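Local coordinates for bifunctional GH43-CE protein (Bacteroides eggerthii, PDB 6MLY), which probably hydrolyses xylan-derived chains as a family 43 glycoside hydrolase with beta-xylosidase-type activity, and carries a second, carbohydrate esterase domain, at residues 148-153 with 204-209; 36-41 with 105-110. All coordinates share one frame; numbering follows the deposited sequence.

Interaction 1 of 2, residues 148-153 with 204-209; sequences FDEDGH and LFKVNG
K206 reaches across from strand 203-207 to two acids, D149 and E150, that open the 149-152 turn. Before it, L204 and F205 face other neighbours: the L204 carbonyl accepts a hydrogen bond from R101, whose guanidinium also makes a cation-pi contact with the F205 ring. K206 follows with CG anti to the backbone N (chi1 -166°) and a fully extended chain, which carries NZ out to the turn. There NZ sits over the face of the E150 carboxylate, making a salt bridge to E150 OE2 (3.4 Å), while its bridge to D149 OD1 (3.9 Å) is long; the lysine crosses both acids at about a right angle. Y211 OH hydrogen-bonds to both K206 NZ and D149 OD1, bridging the long D149-K206 pair. A methionine here would probably leave both carboxylates without their cationic mate and Y211 without one of its partners. V207 then turns to W262 of strand 262-269 before the chain enters the loop. The turn is type I, with D151 OD1 accepting from H153 N (3.0 Å) in an Asx turn. This surface contact joins the hairpin loop between strands 145-148 and 154-158 to edge strand 203-207, within the five-bladed beta-propeller of the family 43 domain.

Interaction 2 of 2, residues 36-41 with 105-110; sequences LRVGDT and GVYYLS
With CG anti to its carbonyl carbon (chi1 -68°), the Y107 side chain extends from strand 106-113 to meet V38, which approaches from the opposite direction. V38 has CG1 anti to the backbone N (chi1 -170°) and CG2 beside that N, and both methyls come up to the phenol end of the ring. V38 CG2 comes obliquely to the ring, 3.7 Å from Y107 CE2, and V38 CG1 lies 3.7 Å from Y107 OH, so the valine fork sits around the hydroxyl end of the tyrosine. L36 adds a looser apolar contact, its CD1 standing near the ring plane at the edge, 4.4 Å from Y107 CE2. No hydrogen bond spans the two segments; aliphatic groups meet the ring and hydroxyl end of one tyrosine.

V38 also begins a type II' turn to T41 at a two-residue hairpin; V38 N donates to T41 O (3.1 Å), and the return bond from T41 N to V38 O is weak. From just before the turn, R37 NH1 donates to G39 O within it (2.7 Å), while R37 NH2 forms a salt bridge with D256. The contact sets strand 34-38, the edge of one four-stranded antiparallel sheet, beside strand 106-113 of another, consistent with neighbouring blades of the family 43 five-bladed beta-propeller. Strand 99-103 contributes L100 against L36 and Y102 against V38, and Y43 of strand 41-45 meets the Y107 ring edge-to-face.

Overall arrangement
Both contacts are small surface contacts within the family 43 glycoside hydrolase region, and both lie away from the annotated sites. Their centres are about 15 Å apart, and they follow one another along the chain, interaction 2 closing before interaction 1 opens. The chemistry differs with their place: interaction 1 is an ionic network between a hairpin loop and a strand, whereas interaction 2 is apolar packing between strands of two separate sheets. They join where the F148 and Y108 rings meet with planes at about 55°, F148 CZ packing 3.4 Å from Y108 CD1. Strand 99-103 serves both: the R101 and H103 side chains meet residues of interaction 1, L100 and Y102 those of interaction 2.

Interaction 1 of 2, residues 148-153 with 204-209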
ATOM      1  N   PHE A 148       1.383 -27.070 -33.843  1.00 77.28           N
ATOM      2  CA  PHE A 148       0.941 -27.776 -35.057  1.00 76.86           C
ATOM      3  C   PHE A 148       1.991 -27.613 -36.160  1.00 77.70           C
ATOM      4  O   PHE A 148       2.220 -26.505 -36.639  1.00 77.63           O
ATOM      5  CB  PHE A 148      -0.392 -27.220 -35.561  1.00 75.33           C
ATOM      6  CG  PHE A 148      -1.499 -27.230 -34.543  1.00 74.21           C
ATOM      7  CD1 PHE A 148      -2.317 -28.338 -34.400  1.00 73.58           C
ATOM      8  CD2 PHE A 148      -1.718 -26.133 -33.723  1.00 73.73           C
ATOM      9  CE1 PHE A 148      -3.333 -28.350 -33.459  1.00 72.58           C
ATOM     10  CE2 PHE A 148      -2.735 -26.146 -32.781  1.00 72.62           C
ATOM     11  CZ  PHE A 148      -3.542 -27.254 -32.654  1.00 72.09           C
ATOM     12  N   ASP A 149       2.608 -28.729 -36.562  1.00 79.12           N
ATOM     13  CA  ASP A 149       3.639 -28.741 -37.607  1.00 80.95           C
ATOM     14  C   ASP A 149       2.993 -29.071 -38.957  1.00 80.84           C
ATOM     15  O   ASP A 149       1.911 -29.661 -39.024  1.00 79.72           O
ATOM     16  CB  ASP A 149       4.764 -29.725 -37.274  1.00 82.73           C
ATOM     17  CG  ASP A 149       6.094 -29.372 -37.917  1.00 84.86           C
ATOM     18  OD1 ASP A 149       6.362 -28.165 -38.100  1.00 85.31           O
ATOM     19  OD2 ASP A 149       6.850 -30.308 -38.241  1.00 86.85           O
ATOM     20  N   GLU A 150       3.693 -28.692 -40.028  1.00 82.05           N
ATOM     21  CA  GLU A 150       3.221 -28.897 -41.396  1.00 82.38           C
ATOM     22  C   GLU A 150       3.543 -30.328 -41.863  1.00 83.01           C
ATOM     23  O   GLU A 150       3.162 -30.701 -42.969  1.00 83.50           O
ATOM     24  CB  GLU A 150       3.786 -27.847 -42.363  1.00 84.27           C
ATOM     25  CG  GLU A 150       4.930 -27.017 -41.810  1.00 85.72           C
ATOM     26  CD  GLU A 150       5.449 -25.948 -42.755  1.00 87.25           C
ATOM     27  OE1 GLU A 150       5.862 -26.304 -43.870  1.00 88.77           O
ATOM     28  OE2 GLU A 150       5.431 -24.763 -42.370  1.00 87.65           O
ATOM     29  N   ASP A 151       4.220 -31.122 -41.020  1.00 83.34           N
ATOM     30  CA  ASP A 151       4.355 -32.565 -41.233  1.00 83.95           C
ATOM     31  C   ASP A 151       3.081 -33.285 -40.751  1.00 82.45           C
ATOM     32  O   ASP A 151       2.907 -34.471 -41.005  1.00 83.07           O
ATOM     33  CB  ASP A 151       5.637 -33.107 -40.590  1.00 85.44           C
ATOM     34  CG  ASP A 151       5.607 -33.270 -39.077  1.00 84.78           C
ATOM     35  OD1 ASP A 151       4.543 -33.047 -38.470  1.00 82.88           O
ATOM     36  OD2 ASP A 151       6.656 -33.636 -38.520  1.00 86.16           O
ATOM     37  N   GLY A 152       2.206 -32.567 -40.034  1.00 81.18           N
ATOM     38  CA  GLY A 152       0.845 -33.029 -39.713  1.00 79.94           C
ATOM     39  C   GLY A 152       0.733 -33.701 -38.351  1.00 79.69           C
ATOM     40  O   GLY A 152      -0.260 -34.372 -38.077  1.00 78.59           O
ATOM     41  N   HIS A 153       1.756 -33.534 -37.504  1.00 81.19           N
ATOM     42  CA  HIS A 153       1.751 -34.019 -36.126  1.00 82.05           C
ATOM     43  C   HIS A 153       1.656 -32.828 -35.165  1.00 81.71           C
ATOM     44  O   HIS A 153       2.069 -31.721 -35.513  1.00 83.13           O
ATOM     45  CB  HIS A 153       3.010 -34.842 -35.828  1.00 84.39           C
ATOM     46  CG  HIS A 153       3.138 -36.068 -36.660  1.00 85.46           C
ATOM     47  ND1 HIS A 153       4.318 -36.406 -37.292  1.00 87.66           N
ATOM     48  CD2 HIS A 153       2.242 -37.027 -36.977  1.00 85.31           C
ATOM     49  CE1 HIS A 153       4.147 -37.528 -37.963  1.00 88.44           C
ATOM     50  NE2 HIS A 153       2.877 -37.926 -37.791  1.00 86.90           N
ATOM     51  N   LEU A 204       7.371 -21.990 -28.514  1.00 82.95           N
ATOM     52  CA  LEU A 204       7.924 -22.330 -29.827  1.00 84.10           C
ATOM     53  C   LEU A 204       7.203 -21.536 -30.921  1.00 82.90           C
ATOM     54  O   LEU A 204       5.972 -21.433 -30.922  1.00 80.75           O
ATOM     55  CB  LEU A 204       7.790 -23.836 -30.068  1.00 84.53           C
ATOM     56  CG  LEU A 204       8.428 -24.348 -31.360  1.00 86.20           C
ATOM     57  CD1 LEU A 204       9.910 -24.008 -31.413  1.00 88.17           C
ATOM     58  CD2 LEU A 204       8.222 -25.847 -31.509  1.00 86.88           C
ATOM     59  N   PHE A 205       8.001 -20.984 -31.843  1.00 84.18           N
ATOM     60  CA  PHE A 205       7.524 -20.299 -33.037  1.00 84.23           C
ATOM     61  C   PHE A 205       8.383 -20.722 -34.235  1.00 85.77           C
ATOM     62  O   PHE A 205       9.620 -20.661 -34.181  1.00 87.54           O
ATOM     63  CB  PHE A 205       7.563 -18.783 -32.832  1.00 84.31           C
ATOM     64  CG  PHE A 205       6.651 -18.296 -31.737  1.00 82.55           C
ATOM     65  CD1 PHE A 205       5.384 -17.818 -32.032  1.00 81.37           C
ATOM     66  CD2 PHE A 205       7.045 -18.357 -30.412  1.00 82.44           C
ATOM     67  CE1 PHE A 205       4.536 -17.393 -31.023  1.00 79.90           C
ATOM     68  CE2 PHE A 205       6.193 -17.936 -29.405  1.00 81.19           C
ATOM     69  CZ  PHE A 205       4.943 -17.451 -29.711  1.00 80.10           C
ATOM     70  N   LYS A 206       7.716 -21.167 -35.304  1.00 85.28           N
ATOM     71  CA  LYS A 206       8.357 -21.376 -36.586  1.00 86.33           C
ATOM     72  C   LYS A 206       8.155 -20.117 -37.437  1.00 85.46           C
ATOM     73  O   LYS A 206       7.024 -19.719 -37.698  1.00 83.95           O
ATOM     74  CB  LYS A 206       7.782 -22.621 -37.265  1.00 86.55           C
ATOM     75  CG  LYS A 206       8.580 -23.141 -38.451  1.00 88.60           C
ATOM     76  CD  LYS A 206       7.914 -24.307 -39.140  1.00 88.56           C
ATOM     77  CE  LYS A 206       8.692 -24.802 -40.337  1.00 90.65           C
ATOM     78  NZ  LYS A 206       8.147 -26.086 -40.836  1.00 90.96           N
ATOM     79  N   VAL A 207       9.265 -19.487 -37.832  1.00 86.71           N
ATOM     80  CA  VAL A 207       9.253 -18.310 -38.682  1.00 87.05           C
ATOM     81  C   VAL A 207      10.227 -18.540 -39.834  1.00 89.36           C
ATOM     82  O   VAL A 207      11.400 -18.839 -39.608  1.00 90.54           O
ATOM     83  CB  VAL A 207       9.634 -17.031 -37.914  1.00 86.90           C
ATOM     84  CG1 VAL A 207       9.768 -15.838 -38.851  1.00 87.57           C
ATOM     85  CG2 VAL A 207       8.653 -16.733 -36.795  1.00 84.88           C
ATOM     86  N   ASN A 208       9.719 -18.383 -41.059  1.00 90.00           N
ATOM     87  CA  ASN A 208      10.548 -18.324 -42.243  1.00 92.64           C
ATOM     88  C   ASN A 208      11.313 -19.646 -42.392  1.00 93.53           C
ATOM     89  O   ASN A 208      12.495 -19.652 -42.739  1.00 95.49           O
ATOM     90  CB  ASN A 208      11.484 -17.113 -42.160  1.00 94.61           C
ATOM     91  CG  ASN A 208      11.842 -16.542 -43.513  1.00 97.04           C
ATOM     92  OD1 ASN A 208      11.003 -16.492 -44.410  1.00 97.67           O
ATOM     93  ND2 ASN A 208      13.081 -16.101 -43.667  1.00 99.22           N
ATOM     94  N   GLY A 209      10.626 -20.760 -42.107  1.00 92.51           N
ATOM     95  CA  GLY A 209      11.200 -22.102 -42.190  1.00 94.21           C
ATOM     96  C   GLY A 209      12.424 -22.281 -41.303  1.00 95.93           C
ATOM     97  O   GLY A 209      13.393 -22.913 -41.707  1.00 98.26           O
TER

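Interaction 2 of 2, residues 36-41 with 105-110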
ATOM      1  N   LEU A  36      -0.859 -14.273 -29.905  1.00 69.22           N
ATOM      2  CA  LEU A  36      -0.887 -14.548 -31.324  1.00 69.61           C
ATOM      3  C   LEU A  36      -1.707 -13.472 -32.038  1.00 69.42           C
ATOM      4  O   LEU A  36      -2.433 -12.687 -31.401  1.00 68.31           O
ATOM      5  CB  LEU A  36      -1.433 -15.960 -31.591  1.00 69.45           C
ATOM      6  CG  LEU A  36      -2.834 -16.283 -31.071  1.00 68.16           C
ATOM      7  CD1 LEU A  36      -3.916 -15.593 -31.889  1.00 67.90           C
ATOM      8  CD2 LEU A  36      -3.067 -17.782 -31.078  1.00 67.90           C
ATOM      9  N   ARG A  37      -1.538 -13.454 -33.366  1.00 70.00           N
ATOM     10  CA  ARG A  37      -2.247 -12.590 -34.280  1.00 70.10           C
ATOM     11  C   ARG A  37      -3.160 -13.456 -35.149  1.00 69.49           C
ATOM     12  O   ARG A  37      -2.846 -14.603 -35.416  1.00 70.04           O
ATOM     13  CB  ARG A  37      -1.249 -11.819 -35.147  1.00 71.58           C
ATOM     14  CG  ARG A  37      -1.893 -10.848 -36.124  1.00 72.15           C
ATOM     15  CD  ARG A  37      -0.897  -9.849 -36.682  1.00 73.82           C
ATOM     16  NE  ARG A  37       0.012 -10.465 -37.631  1.00 75.17           N
ATOM     17  CZ  ARG A  37      -0.339 -10.827 -38.859  1.00 75.85           C
ATOM     18  NH1 ARG A  37      -1.558 -10.557 -39.294  1.00 75.28           N
ATOM     19  NH2 ARG A  37       0.517 -11.465 -39.640  1.00 77.22           N
ATOM     20  N   VAL A  38      -4.296 -12.892 -35.558  1.00 69.02           N
ATOM     21  CA  VAL A  38      -5.182 -13.511 -36.527  1.00 68.96           C
ATOM     22  C   VAL A  38      -5.810 -12.379 -37.344  1.00 69.23           C
ATOM     23  O   VAL A  38      -6.840 -11.823 -36.968  1.00 69.00           O
ATOM     24  CB  VAL A  38      -6.264 -14.394 -35.867  1.00 67.70           C
ATOM     25  CG1 VAL A  38      -7.024 -15.211 -36.905  1.00 67.71           C
ATOM     26  CG2 VAL A  38      -5.702 -15.303 -34.785  1.00 67.41           C
ATOM     27  N   GLY A  39      -5.151 -12.028 -38.446  1.00 70.58           N
ATOM     28  CA  GLY A  39      -5.587 -10.952 -39.293  1.00 71.21           C
ATOM     29  C   GLY A  39      -5.136  -9.626 -38.726  1.00 71.69           C
ATOM     30  O   GLY A  39      -3.934  -9.381 -38.622  1.00 72.34           O
ATOM     31  N   ASP A  40      -6.121  -8.805 -38.338  1.00 71.63           N
ATOM     32  CA  ASP A  40      -5.939  -7.459 -37.788  1.00 72.52           C
ATOM     33  C   ASP A  40      -6.045  -7.494 -36.256  1.00 71.22           C
ATOM     34  O   ASP A  40      -5.760  -6.488 -35.593  1.00 71.69           O
ATOM     35  CB  ASP A  40      -6.964  -6.490 -38.389  1.00 73.09           C
ATOM     36  CG  ASP A  40      -6.693  -6.121 -39.843  1.00 75.30           C
ATOM     37  OD1 ASP A  40      -7.553  -6.429 -40.710  1.00 75.96           O
ATOM     38  OD2 ASP A  40      -5.625  -5.525 -40.107  1.00 77.24           O
ATOM     39  N   THR A  41      -6.447  -8.647 -35.703  1.00 70.08           N
ATOM     40  CA  THR A  41      -6.669  -8.829 -34.266  1.00 68.85           C
ATOM     41  C   THR A  41      -5.430  -9.439 -33.605  1.00 68.89           C
ATOM     42  O   THR A  41      -4.674 -10.155 -34.246  1.00 70.02           O
ATOM     43  CB  THR A  41      -7.865  -9.752 -34.013  1.00 67.74           C
ATOM     44  OG1 THR A  41      -8.944  -9.319 -34.840  1.00 68.23           O
ATOM     45  CG2 THR A  41      -8.294  -9.780 -32.565  1.00 66.70           C
ATOM     46  N   GLY A 105      -8.776 -22.546 -38.497  1.00 67.04           N
ATOM     47  CA  GLY A 105     -10.101 -22.052 -38.122  1.00 66.08           C
ATOM     48  C   GLY A 105     -10.456 -22.266 -36.657  1.00 65.29           C
ATOM     49  O   GLY A 105     -11.532 -21.843 -36.227  1.00 64.46           O
ATOM     50  N   VAL A 106      -9.578 -22.912 -35.881  1.00 65.58           N
ATOM     51  CA  VAL A 106      -9.899 -23.242 -34.490  1.00 64.84           C
ATOM     52  C   VAL A 106      -8.812 -22.686 -33.561  1.00 65.35           C
ATOM     53  O   VAL A 106      -7.618 -22.909 -33.788  1.00 66.68           O
ATOM     54  CB  VAL A 106     -10.088 -24.760 -34.299  1.00 64.86           C
ATOM     55  CG1 VAL A 106     -10.183 -25.137 -32.826  1.00 64.49           C
ATOM     56  CG2 VAL A 106     -11.306 -25.266 -35.057  1.00 64.33           C
ATOM     57  N   TYR A 107      -9.251 -21.973 -32.517  1.00 64.65           N
ATOM     58  CA  TYR A 107      -8.381 -21.495 -31.451  1.00 64.88           C
ATOM     59  C   TYR A 107      -8.117 -22.643 -30.474  1.00 64.86           C
ATOM     60  O   TYR A 107      -9.038 -23.361 -30.086  1.00 64.15           O
ATOM     61  CB  TYR A 107      -9.005 -20.290 -30.737  1.00 64.32           C
ATOM     62  CG  TYR A 107      -9.087 -19.047 -31.585  1.00 64.42           C
ATOM     63  CD1 TYR A 107     -10.245 -18.727 -32.275  1.00 64.06           C
ATOM     64  CD2 TYR A 107      -7.994 -18.206 -31.724  1.00 65.17           C
ATOM     65  CE1 TYR A 107     -10.323 -17.596 -33.072  1.00 64.35           C
ATOM     66  CE2 TYR A 107      -8.054 -17.074 -32.519  1.00 65.52           C
ATOM     67  CZ  TYR A 107      -9.223 -16.767 -33.195  1.00 65.19           C
ATOM     68  OH  TYR A 107      -9.295 -15.656 -33.982  1.00 65.68           O
ATOM     69  N   TYR A 108      -6.850 -22.787 -30.076  1.00 65.59           N
ATOM     70  CA  TYR A 108      -6.407 -23.842 -29.174  1.00 66.02           C
ATOM     71  C   TYR A 108      -5.693 -23.217 -27.973  1.00 66.08           C
ATOM     72  O   TYR A 108      -4.689 -22.512 -28.141  1.00 66.46           O
ATOM     73  CB  TYR A 108      -5.484 -24.823 -29.902  1.00 67.02           C
ATOM     74  CG  TYR A 108      -6.164 -25.649 -30.962  1.00 66.80           C
ATOM     75  CD1 TYR A 108      -6.219 -25.221 -32.278  1.00 66.92           C
ATOM     76  CD2 TYR A 108      -6.762 -26.857 -30.648  1.00 66.63           C
ATOM     77  CE1 TYR A 108      -6.844 -25.976 -33.260  1.00 66.69           C
ATOM     78  CE2 TYR A 108      -7.395 -27.621 -31.615  1.00 66.33           C
ATOM     79  CZ  TYR A 108      -7.433 -27.183 -32.928  1.00 66.38           C
ATOM     80  OH  TYR A 108      -8.060 -27.936 -33.876  1.00 66.15           O
ATOM     81  N   LEU A 109      -6.227 -23.501 -26.776  1.00 65.78           N
ATOM     82  CA  LEU A 109      -5.749 -22.948 -25.511  1.00 65.97           C
ATOM     83  C   LEU A 109      -5.469 -24.088 -24.520  1.00 66.58           C
ATOM     84  O   LEU A 109      -6.341 -24.923 -24.270  1.00 66.81           O
ATOM     85  CB  LEU A 109      -6.819 -22.000 -24.964  1.00 64.81           C
ATOM     86  CG  LEU A 109      -6.282 -20.752 -24.273  1.00 64.70           C
ATOM     87  CD1 LEU A 109      -7.417 -19.954 -23.647  1.00 63.81           C
ATOM     88  CD2 LEU A 109      -5.236 -21.117 -23.234  1.00 65.47           C
ATOM     89  N   SER A 110      -4.254 -24.110 -23.959  1.00 67.46           N
ATOM     90  CA  SER A 110      -3.853 -25.119 -22.980  1.00 68.27           C
ATOM     91  C   SER A 110      -3.347 -24.445 -21.698  1.00 68.67           C
ATOM     92  O   SER A 110      -2.783 -23.361 -21.753  1.00 68.62           O
ATOM     93  CB  SER A 110      -2.798 -26.032 -23.544  1.00 69.56           C
ATOM     94  OG  SER A 110      -1.515 -25.423 -23.489  1.00 70.23           O
TER